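Local structure of uncharacterized protein 4E10_S0_1Z6NA_001 (T18) (Artificial gene, 3LEF) at residues F32-K35 against L36-G40; G137-F140 against D141-Y145. The protein serves as a designed scaffold on a thioredoxin-like fold that presents the HIV epitope of antibody 4E10, with the aim of inducing antibodies against it. One frame throughout, in Å; residues are numbered along the deposited sequence.

Interaction 1 (F32-K35 against L36-G40)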
ATOM      1  N   PHE A  32     -21.528   0.079  -3.226  1.00 57.77           N
ATOM      2  CA  PHE A  32     -21.708  -1.338  -2.919  1.00 58.48           C
ATOM      3  C   PHE A  32     -22.248  -1.532  -1.502  1.00 59.00           C
ATOM      4  O   PHE A  32     -23.046  -2.437  -1.254  1.00 59.00           O
ATOM      5  CB  PHE A  32     -20.403  -2.103  -3.154  1.00 57.53           C
ATOM      6  CG  PHE A  32     -19.975  -2.073  -4.578  1.00 58.61           C
ATOM      7  CD1 PHE A  32     -18.869  -1.341  -4.973  1.00 58.77           C
ATOM      8  CD2 PHE A  32     -20.724  -2.723  -5.547  1.00 57.28           C
ATOM      9  CE1 PHE A  32     -18.497  -1.284  -6.284  1.00 57.11           C
ATOM     10  CE2 PHE A  32     -20.351  -2.664  -6.857  1.00 58.55           C
ATOM     11  CZ  PHE A  32     -19.229  -1.935  -7.227  1.00 59.17           C
ATOM     12  N   ARG A  33     -21.825  -0.662  -0.592  1.00 59.93           N
ATOM     13  CA  ARG A  33     -22.338  -0.665   0.777  1.00 61.05           C
ATOM     14  C   ARG A  33     -23.852  -0.394   0.810  1.00 60.30           C
ATOM     15  O   ARG A  33     -24.598  -1.148   1.419  1.00 60.13           O
ATOM     16  CB  ARG A  33     -21.593   0.375   1.616  1.00 60.68           C
ATOM     17  CG  ARG A  33     -21.548   0.055   3.105  1.00 62.77           C
ATOM     18  CD  ARG A  33     -21.408   1.312   3.941  1.00 62.82           C
ATOM     19  NE  ARG A  33     -20.107   1.944   3.764  1.00 65.88           N
ATOM     20  CZ  ARG A  33     -19.899   3.174   3.285  1.00 67.55           C
ATOM     21  NH1 ARG A  33     -20.913   3.962   2.928  1.00 66.37           N
ATOM     22  NH2 ARG A  33     -18.650   3.621   3.178  1.00 68.30           N
ATOM     23  N   GLN A  34     -24.293   0.673   0.148  1.00 60.70           N
ATOM     24  CA  GLN A  34     -25.722   0.992   0.025  1.00 61.79           C
ATOM     25  C   GLN A  34     -26.598  -0.153  -0.512  1.00 61.27           C
ATOM     26  O   GLN A  34     -27.743  -0.294  -0.102  1.00 61.51           O
ATOM     27  CB  GLN A  34     -25.929   2.225  -0.867  1.00 62.78           C
ATOM     28  CG  GLN A  34     -25.950   3.569  -0.130  1.00 66.41           C
ATOM     29  CD  GLN A  34     -27.276   3.851   0.597  1.00 69.03           C
ATOM     30  OE1 GLN A  34     -28.210   3.046   0.558  1.00 71.52           O
ATOM     31  NE2 GLN A  34     -27.346   4.997   1.275  1.00 70.10           N
ATOM     32  N   LYS A  35     -26.068  -0.955  -1.427  1.00 61.09           N
ATOM     33  CA  LYS A  35     -26.813  -2.071  -2.000  1.00 61.37           C
ATOM     34  C   LYS A  35     -27.086  -3.132  -0.932  1.00 60.83           C
ATOM     35  O   LYS A  35     -28.172  -3.678  -0.846  1.00 59.43           O
ATOM     36  CB  LYS A  35     -26.023  -2.676  -3.170  1.00 61.71           C
ATOM     37  CG  LYS A  35     -26.859  -3.492  -4.150  1.00 63.19           C
ATOM     38  CD  LYS A  35     -26.223  -3.536  -5.543  1.00 62.63           C
ATOM     39  CE  LYS A  35     -27.276  -3.719  -6.627  1.00 64.25           C
ATOM     40  NZ  LYS A  35     -26.765  -3.395  -8.019  1.00 65.28           N
ATOM     41  N   LEU A  36     -26.080  -3.426  -0.118  1.00 61.21           N
ATOM     42  CA  LEU A  36     -26.256  -4.331   1.022  1.00 60.35           C
ATOM     43  C   LEU A  36     -27.152  -3.730   2.111  1.00 60.09           C
ATOM     44  O   LEU A  36     -27.971  -4.427   2.704  1.00 60.49           O
ATOM     45  CB  LEU A  36     -24.894  -4.685   1.607  1.00 60.26           C
ATOM     46  CG  LEU A  36     -24.198  -5.984   1.190  1.00 58.89           C
ATOM     47  CD1 LEU A  36     -24.968  -6.748   0.160  1.00 60.70           C
ATOM     48  CD2 LEU A  36     -22.799  -5.662   0.723  1.00 59.26           C
ATOM     49  N   GLU A  37     -26.996  -2.439   2.377  1.00 59.79           N
ATOM     50  CA  GLU A  37     -27.772  -1.783   3.419  1.00 59.24           C
ATOM     51  C   GLU A  37     -29.256  -1.751   3.067  1.00 59.05           C
ATOM     52  O   GLU A  37     -30.101  -1.861   3.959  1.00 58.85           O
ATOM     53  CB  GLU A  37     -27.263  -0.355   3.676  1.00 59.61           C
ATOM     54  CG  GLU A  37     -25.806  -0.255   4.131  1.00 60.51           C
ATOM     55  CD  GLU A  37     -25.595  -0.498   5.618  1.00 61.86           C
ATOM     56  OE1 GLU A  37     -24.455  -0.284   6.080  1.00 62.24           O
ATOM     57  OE2 GLU A  37     -26.548  -0.896   6.327  1.00 64.51           O
ATOM     58  N   SER A  38     -29.567  -1.604   1.776  1.00 59.05           N
ATOM     59  CA  SER A  38     -30.956  -1.586   1.278  1.00 58.47           C
ATOM     60  C   SER A  38     -31.527  -2.988   1.067  1.00 58.15           C
ATOM     61  O   SER A  38     -32.603  -3.310   1.560  1.00 58.24           O
ATOM     62  CB  SER A  38     -31.047  -0.840  -0.055  1.00 58.64           C
ATOM     63  OG  SER A  38     -30.428   0.430   0.005  1.00 59.20           O
ATOM     64  N   ASN A  39     -30.819  -3.811   0.312  1.00 57.81           N
ATOM     65  CA  ASN A  39     -31.311  -5.139  -0.048  1.00 57.90           C
ATOM     66  C   ASN A  39     -31.171  -6.174   1.074  1.00 56.65           C
ATOM     67  O   ASN A  39     -31.932  -7.127   1.152  1.00 55.56           O
ATOM     68  CB  ASN A  39     -30.573  -5.648  -1.290  1.00 58.46           C
ATOM     69  CG  ASN A  39     -30.760  -4.741  -2.499  1.00 61.09           C
ATOM     70  OD1 ASN A  39     -31.784  -4.073  -2.620  1.00 64.81           O
ATOM     71  ND2 ASN A  39     -29.775  -4.729  -3.408  1.00 60.76           N
ATOM     72  N   GLY A  40     -30.164  -6.004   1.910  1.00 56.42           N
ATOM     73  CA  GLY A  40     -29.871  -6.971   2.946  1.00 56.32           C
ATOM     74  C   GLY A  40     -29.223  -8.225   2.404  1.00 55.70           C
ATOM     75  O   GLY A  40     -28.485  -8.177   1.441  1.00 56.02           O
TER
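Ser38 sets its OG anti to its own carbonyl carbon and beside its backbone N (chi1 -51°), which turns the hydroxyl back toward Gln34, one turn earlier in helix 23-39. There Ser38 OG donates to Gln34 O at 2.8 Å. Ser38 N donates to Gln34 O at 2.9 Å, as part of the normal helix ladder. The two donors come from opposite faces of the carbonyl plane. Glu37 uses a similar first torsion (-60°). It lays CG against the preceding turn, 3.1 Å from Arg33 O. From there the chain bends, and the side chains of Glu37 and Arg33 run side by side, pointing the same way. The contact with Arg33 is with its aliphatic part, Glu37 OE1 lying 4.1 Å from Arg33 CD. The guanidinium and carboxylate planes are 58° apart, and Arg33 NE stays 5.4 Å from Glu37 OE1. The salt bridge of Glu37 goes to Arg81 on helix 67-82 instead. The Asn39 side chain crosses that of Lys35 obliquely, with Asn39 ND2 3.3 Å from Lys35 CG. The lysine chain runs out extended, and its NZ bonds to Trp147 O. Phe32 and Leu36 form the buried side, packing on Ile71 and Phe78 of helix 67-82; Leu36 and Lys35 also touch Leu151 of helix 151-163. Gly40 then leaves the helix with positive phi, and its N bonds to Leu36 O at 2.8 Å. The doubled grip of Ser38 on Gln34 O adds one side-chain bond to the backbone ladder near the helix end. Lys35 and Glu37 reach further, and the bridge to Arg81 probably adds an electrostatic tie beside the apolar packing.

Interaction 2 (G137-F140 against D141-Y145)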
ATOM      1  N   GLY A 137     -17.995 -18.805 -13.636  1.00 67.57           N
ATOM      2  CA  GLY A 137     -18.947 -18.292 -14.599  1.00 68.11           C
ATOM      3  C   GLY A 137     -18.256 -17.778 -15.836  1.00 69.07           C
ATOM      4  O   GLY A 137     -17.043 -17.951 -16.006  1.00 69.80           O
ATOM      5  N   GLY A 138     -19.034 -17.147 -16.704  1.00 69.33           N
ATOM      6  CA  GLY A 138     -18.501 -16.537 -17.898  1.00 69.99           C
ATOM      7  C   GLY A 138     -18.686 -15.040 -17.864  1.00 70.85           C
ATOM      8  O   GLY A 138     -18.766 -14.436 -16.803  1.00 71.42           O
ATOM      9  N   TRP A 139     -18.756 -14.446 -19.044  1.00 72.09           N
ATOM     10  CA  TRP A 139     -18.932 -13.012 -19.185  1.00 73.47           C
ATOM     11  C   TRP A 139     -20.158 -12.503 -18.396  1.00 72.87           C
ATOM     12  O   TRP A 139     -20.148 -11.415 -17.832  1.00 73.23           O
ATOM     13  CB  TRP A 139     -19.053 -12.647 -20.688  1.00 75.55           C
ATOM     14  CG  TRP A 139     -19.067 -11.175 -20.884  1.00 77.94           C
ATOM     15  CD1 TRP A 139     -17.972 -10.338 -20.940  1.00 79.27           C
ATOM     16  CD2 TRP A 139     -20.224 -10.331 -20.958  1.00 78.77           C
ATOM     17  NE1 TRP A 139     -18.381  -9.032 -21.071  1.00 79.50           N
ATOM     18  CE2 TRP A 139     -19.758  -9.000 -21.086  1.00 79.58           C
ATOM     19  CE3 TRP A 139     -21.608 -10.573 -20.938  1.00 78.92           C
ATOM     20  CZ2 TRP A 139     -20.628  -7.915 -21.197  1.00 78.73           C
ATOM     21  CZ3 TRP A 139     -22.471  -9.493 -21.055  1.00 78.80           C
ATOM     22  CH2 TRP A 139     -21.978  -8.183 -21.180  1.00 78.55           C
ATOM     23  N   PHE A 140     -21.212 -13.303 -18.352  1.00 73.30           N
ATOM     24  CA  PHE A 140     -22.488 -12.848 -17.825  1.00 72.75           C
ATOM     25  C   PHE A 140     -22.409 -12.682 -16.335  1.00 72.99           C
ATOM     26  O   PHE A 140     -22.843 -11.663 -15.805  1.00 73.83           O
ATOM     27  CB  PHE A 140     -23.595 -13.832 -18.186  1.00 72.24           C
ATOM     28  CG  PHE A 140     -24.947 -13.439 -17.669  1.00 71.67           C
ATOM     29  CD1 PHE A 140     -25.856 -12.792 -18.493  1.00 71.00           C
ATOM     30  CD2 PHE A 140     -25.317 -13.735 -16.367  1.00 69.43           C
ATOM     31  CE1 PHE A 140     -27.099 -12.439 -18.022  1.00 71.11           C
ATOM     32  CE2 PHE A 140     -26.556 -13.397 -15.899  1.00 68.85           C
ATOM     33  CZ  PHE A 140     -27.449 -12.744 -16.719  1.00 69.62           C
ATOM     34  N   ASP A 141     -21.830 -13.673 -15.662  1.00 73.14           N
ATOM     35  CA  ASP A 141     -21.695 -13.643 -14.205  1.00 72.93           C
ATOM     36  C   ASP A 141     -20.721 -12.567 -13.741  1.00 73.46           C
ATOM     37  O   ASP A 141     -20.996 -11.826 -12.796  1.00 73.44           O
ATOM     38  CB  ASP A 141     -21.240 -15.009 -13.696  1.00 73.11           C
ATOM     39  CG  ASP A 141     -22.260 -16.112 -13.982  1.00 72.94           C
ATOM     40  OD1 ASP A 141     -21.976 -16.984 -14.826  1.00 71.66           O
ATOM     41  OD2 ASP A 141     -23.347 -16.100 -13.363  1.00 75.02           O
ATOM     42  N   ILE A 142     -19.573 -12.484 -14.405  1.00 74.35           N
ATOM     43  CA  ILE A 142     -18.591 -11.435 -14.122  1.00 74.36           C
ATOM     44  C   ILE A 142     -19.224 -10.056 -14.285  1.00 75.09           C
ATOM     45  O   ILE A 142     -18.934  -9.145 -13.542  1.00 75.94           O
ATOM     46  CB  ILE A 142     -17.374 -11.519 -15.077  1.00 74.64           C
ATOM     47  CG1 ILE A 142     -16.679 -12.891 -14.984  1.00 74.28           C
ATOM     48  CG2 ILE A 142     -16.392 -10.396 -14.783  1.00 73.75           C
ATOM     49  CD1 ILE A 142     -15.707 -13.151 -16.123  1.00 73.93           C
ATOM     50  N   THR A 143     -20.094  -9.895 -15.274  1.00 76.52           N
ATOM     51  CA  THR A 143     -20.724  -8.595 -15.494  1.00 76.70           C
ATOM     52  C   THR A 143     -21.697  -8.198 -14.385  1.00 76.32           C
ATOM     53  O   THR A 143     -21.658  -7.057 -13.922  1.00 76.87           O
ATOM     54  CB  THR A 143     -21.452  -8.569 -16.822  1.00 76.19           C
ATOM     55  OG1 THR A 143     -20.496  -8.770 -17.863  1.00 79.07           O
ATOM     56  CG2 THR A 143     -22.158  -7.230 -17.029  1.00 76.26           C
ATOM     57  N   ALA A 144     -22.583  -9.123 -13.998  1.00 76.11           N
ATOM     58  CA  ALA A 144     -23.477  -8.931 -12.829  1.00 76.57           C
ATOM     59  C   ALA A 144     -22.701  -8.702 -11.539  1.00 74.97           C
ATOM     60  O   ALA A 144     -23.094  -7.901 -10.691  1.00 76.71           O
ATOM     61  CB  ALA A 144     -24.414 -10.141 -12.669  1.00 76.87           C
ATOM     62  N   TYR A 145     -21.604  -9.430 -11.379  1.00 74.14           N
ATOM     63  CA  TYR A 145     -20.659  -9.219 -10.268  1.00 72.74           C
ATOM     64  C   TYR A 145     -20.093  -7.787 -10.219  1.00 72.90           C
ATOM     65  O   TYR A 145     -20.078  -7.137  -9.170  1.00 72.76           O
ATOM     66  CB  TYR A 145     -19.504 -10.224 -10.395  1.00 72.13           C
ATOM     67  CG  TYR A 145     -18.245  -9.866  -9.625  1.00 71.84           C
ATOM     68  CD1 TYR A 145     -18.164 -10.076  -8.266  1.00 68.32           C
ATOM     69  CD2 TYR A 145     -17.140  -9.331 -10.270  1.00 70.43           C
ATOM     70  CE1 TYR A 145     -17.020  -9.744  -7.553  1.00 70.64           C
ATOM     71  CE2 TYR A 145     -16.004  -9.001  -9.584  1.00 69.57           C
ATOM     72  CZ  TYR A 145     -15.945  -9.213  -8.214  1.00 71.11           C
ATOM     73  OH  TYR A 145     -14.818  -8.887  -7.513  1.00 70.50           O
TER
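Thr143 OG1 sits over one face of the Trp139 indole, 3.2 Å above the ring plane and over its centre. The closest ring atom is Trp139 CE2, at 3.3 Å from Thr143 OG1. The same hydroxyl donates to Trp139 O at 2.7 Å. Thr143 N also donates to Trp139 O, and the two donors arrive from opposite faces of the carbonyl plane. Two torsions set up this contact. Trp139 CG lies trans to the backbone N (chi1 -173°); this carries the indole outward and a little forward, its face over Thr143 OG1. Thr143 holds OG1 beside its own N (chi1 -62°), pointing back at that turn. One residue further on, Ala144 N bonds to Phe140 O at 3.1 Å. The Phe140 ring stays near its own turn, meeting the Asp141 backbone obliquely. The run from Trp139 to Thr143 matches the core of the gp41 segment recognised by 4E10, consistent with a graft onto helix 139-146 of a thioredoxin-like scaffold. Trp139 and Phe140 are both exposed, as an epitope meant for an antibody would need. At the start of the helix Gly138 is the N-cap. The N3 carboxylate of Asp141 turns back to the N-cap N-H, Asp141 OD1 accepting a weak bond from Gly138 N at 3.5 Å. A carboxylate here would probably also interact favourably with the helix dipole. Ile142 N bonds to Gly138 O at 3.2 Å, while Ile142 CG1 lies 3.2 Å from Gly138 O. Further out, Ile142 touches Arg130. Buried Tyr145 turns inward to helix 67-82, where its OH bonds to Asp68 OD1.

Each contact is made within one helix, but at opposite ends: interaction 1 closes helix 23-39, and interaction 2 opens helix 139-146. Their centres lie about 20 Å apart, and their nearest atoms, about 5 Å apart, do not touch. Each has a hydroxyl sharing a carbonyl one turn back with the backbone N-H. Interaction 1 is partly buried, with an apolar side against helices 67-82 and 151-163; its Glu37 also pairs outside the contact, with Arg81 of helix 67-82. Interaction 2 is a surface contact whose aromatic residues Trp139 and Phe140 are exposed. Tyr145, later on the same helix and not touching 137-140, bonds to Asp68 of helix 67-82.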